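Local coordinates for profilin-2 (Acanthamoeba castellanii, PDB 2ACG), which binds monomeric actin, blocking its polymerization at high concentration and promoting it at low, and binds PIP2, so limiting the formation of IP3 and DG, at residues A19-H24 with S92-I97. Numbering follows the deposited sequence.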
ATOM      1  N   ALA A  19       5.425   2.990  -5.228  1.00  8.98           N
ATOM      2  CA  ALA A  19       3.980   2.702  -5.124  1.00  7.76           C
ATOM      3  C   ALA A  19       3.586   1.601  -6.082  1.00  7.17           C
ATOM      4  O   ALA A  19       4.366   1.256  -6.962  1.00  6.91           O
ATOM      5  CB  ALA A  19       3.208   4.002  -5.379  1.00  6.47           C
ATOM      6  N   ALA A  20       2.387   1.087  -5.869  1.00  7.28           N
ATOM      7  CA  ALA A  20       1.833  -0.001  -6.691  1.00  8.10           C
ATOM      8  C   ALA A  20       0.330  -0.091  -6.436  1.00  8.34           C
ATOM      9  O   ALA A  20      -0.191   0.526  -5.498  1.00  8.50           O
ATOM     10  CB  ALA A  20       2.538  -1.303  -6.313  1.00  8.04           C
ATOM     11  N   ILE A  21      -0.339  -0.817  -7.289  1.00  8.35           N
ATOM     12  CA  ILE A  21      -1.771  -1.091  -7.255  1.00  8.51           C
ATOM     13  C   ILE A  21      -1.855  -2.608  -7.514  1.00  8.81           C
ATOM     14  O   ILE A  21      -1.507  -3.027  -8.630  1.00  9.56           O
ATOM     15  CB  ILE A  21      -2.620  -0.255  -8.247  1.00  8.44           C
ATOM     16  CG1 ILE A  21      -2.434   1.277  -8.033  1.00  8.80           C
ATOM     17  CG2 ILE A  21      -4.158  -0.562  -8.171  1.00  8.55           C
ATOM     18  CD1 ILE A  21      -3.123   2.086  -9.184  1.00  8.61           C
ATOM     19  N   ILE A  22      -2.211  -3.339  -6.501  1.00  8.64           N
ATOM     20  CA  ILE A  22      -2.348  -4.811  -6.525  1.00  7.89           C
ATOM     21  C   ILE A  22      -3.815  -5.174  -6.710  1.00  7.65           C
ATOM     22  O   ILE A  22      -4.702  -4.331  -6.463  1.00  8.00           O
ATOM     23  CB  ILE A  22      -1.789  -5.347  -5.159  1.00  7.16           C
ATOM     24  CG1 ILE A  22      -0.531  -6.191  -5.360  1.00  6.33           C
ATOM     25  CG2 ILE A  22      -2.801  -5.985  -4.199  1.00  7.18           C
ATOM     26  CD1 ILE A  22       0.708  -5.299  -5.623  1.00  8.13           C
ATOM     27  N   GLY A  23      -4.058  -6.375  -7.142  1.00  7.72           N
ATOM     28  CA  GLY A  23      -5.431  -6.930  -7.319  1.00  7.51           C
ATOM     29  C   GLY A  23      -5.732  -7.636  -5.991  1.00  7.22           C
ATOM     30  O   GLY A  23      -4.793  -7.888  -5.237  1.00  5.43           O
ATOM     31  N   HIS A  24      -6.993  -7.967  -5.714  1.00  9.12           N
ATOM     32  CA  HIS A  24      -7.292  -8.589  -4.414  1.00 10.35           C
ATOM     33  C   HIS A  24      -6.602  -9.924  -4.220  1.00 11.59           C
ATOM     34  O   HIS A  24      -6.559 -10.405  -3.073  1.00 12.13           O
ATOM     35  CB  HIS A  24      -8.743  -8.762  -3.978  1.00 10.93           C
ATOM     36  CG  HIS A  24      -9.372  -7.488  -3.514  1.00 10.06           C
ATOM     37  ND1 HIS A  24     -10.714  -7.326  -3.337  1.00 10.99           N
ATOM     38  CD2 HIS A  24      -8.790  -6.294  -3.284  1.00 10.29           C
ATOM     39  CE1 HIS A  24     -10.947  -6.072  -2.961  1.00 11.38           C
ATOM     40  NE2 HIS A  24      -9.800  -5.438  -2.921  1.00 11.57           N
ATOM     41  N   SER A  92     -12.641  -1.528  -3.522  1.00 16.33           N
ATOM     42  CA  SER A  92     -13.575  -2.665  -3.761  1.00 18.22           C
ATOM     43  C   SER A  92     -12.935  -3.710  -4.661  1.00 18.37           C
ATOM     44  O   SER A  92     -13.243  -4.913  -4.497  1.00 18.37           O
ATOM     45  CB  SER A  92     -14.971  -2.266  -4.125  1.00 19.81           C
ATOM     46  OG  SER A  92     -15.136  -1.229  -5.059  1.00 21.04           O
ATOM     47  N   LYS A  93     -12.050  -3.291  -5.559  1.00 18.78           N
ATOM     48  CA  LYS A  93     -11.409  -4.239  -6.487  1.00 18.13           C
ATOM     49  C   LYS A  93      -9.904  -4.307  -6.451  1.00 17.37           C
ATOM     50  O   LYS A  93      -9.330  -5.251  -7.051  1.00 17.88           O
ATOM     51  CB  LYS A  93     -11.821  -3.868  -7.922  1.00 19.56           C
ATOM     52  CG  LYS A  93     -13.108  -4.552  -8.377  1.00 22.10           C
ATOM     53  CD  LYS A  93     -13.632  -3.924  -9.659  1.00 24.16           C
ATOM     54  CE  LYS A  93     -14.863  -4.641 -10.195  1.00 24.50           C
ATOM     55  NZ  LYS A  93     -15.911  -4.633  -9.147  1.00 25.84           N
ATOM     56  N   ALA A  94      -9.259  -3.355  -5.821  1.00 16.09           N
ATOM     57  CA  ALA A  94      -7.786  -3.260  -5.782  1.00 14.44           C
ATOM     58  C   ALA A  94      -7.267  -3.120  -4.367  1.00 13.26           C
ATOM     59  O   ALA A  94      -7.996  -3.366  -3.406  1.00 14.40           O
ATOM     60  CB  ALA A  94      -7.468  -1.984  -6.596  1.00 13.02           C
ATOM     61  N   ILE A  95      -6.028  -2.734  -4.211  1.00 12.06           N
ATOM     62  CA  ILE A  95      -5.299  -2.482  -2.990  1.00 10.53           C
ATOM     63  C   ILE A  95      -4.176  -1.472  -3.324  1.00  9.32           C
ATOM     64  O   ILE A  95      -3.281  -1.858  -4.082  1.00  9.60           O
ATOM     65  CB  ILE A  95      -4.669  -3.737  -2.306  1.00 10.02           C
ATOM     66  CG1 ILE A  95      -5.688  -4.842  -1.926  1.00 10.17           C
ATOM     67  CG2 ILE A  95      -3.865  -3.319  -1.029  1.00 10.07           C
ATOM     68  CD1 ILE A  95      -5.032  -6.124  -1.320  1.00  6.79           C
ATOM     69  N   LEU A  96      -4.257  -0.277  -2.803  1.00  8.84           N
ATOM     70  CA  LEU A  96      -3.232   0.776  -3.035  1.00  7.24           C
ATOM     71  C   LEU A  96      -2.113   0.564  -2.012  1.00  6.45           C
ATOM     72  O   LEU A  96      -2.400   0.161  -0.868  1.00  6.55           O
ATOM     73  CB  LEU A  96      -3.837   2.159  -2.900  1.00  6.55           C
ATOM     74  CG  LEU A  96      -5.256   2.370  -3.363  1.00  7.05           C
ATOM     75  CD1 LEU A  96      -5.585   3.856  -3.358  1.00  9.15           C
ATOM     76  CD2 LEU A  96      -5.425   1.773  -4.748  1.00  7.23           C
ATOM     77  N   ILE A  97      -0.930   0.894  -2.444  1.00  5.61           N
ATOM     78  CA  ILE A  97       0.299   0.738  -1.692  1.00  4.66           C
ATOM     79  C   ILE A  97       1.278   1.857  -2.086  1.00  5.38           C
ATOM     80  O   ILE A  97       1.586   1.910  -3.288  1.00  5.00           O
ATOM     81  CB  ILE A  97       1.059  -0.575  -2.113  1.00  3.99           C
ATOM     82  CG1 ILE A  97       0.245  -1.865  -1.964  1.00  3.12           C
ATOM     83  CG2 ILE A  97       2.452  -0.671  -1.408  1.00  3.73           C
ATOM     84  CD1 ILE A  97       1.093  -3.139  -2.261  1.00  2.00           C
TER
HETATM   85  O   HOH W   1      -9.496  -7.714  -7.530  1.00 11.64           O
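The central antiparallel sheet of the profilin fold, layered between helices, joins distant parts of the chain here: I22 of strand 18-23 pairs with I95 of strand 94-100. I22 N donates to I95 O at 3.0 Å and 165°, nearly straight, while the return bond from I95 N to I22 O is weak. Two residues along, A20 and I97 form the next hydrogen-bonded pair, A20 N reaching I97 O at 2.8 Å. Between them lies the non-hydrogen-bonded pair I21 and L96; I21 packs on helix 2-7 and L96 on helix 106-123, which carries K115, an actin-binding site. On the other face, with A20 turned to F35, I22 lays CG2 against I95 CB at 3.5 Å and its CD1 meets I97 CD1 at 4.0 Å. In I95, CG1 stands anti to the carbonyl carbon (chi1 -59°), which brings CD1 up to CG2 of I22. Beyond the strands a water links H24 N to K93 O. The H24 ring has the K93 carbonyl carbon over one face, offset toward the rim, and I95 CG1 at its edge, where CD2 lies 3.7 Å away; NE2 gives A94 O a weak, bent hydrogen bond of 2.8 Å.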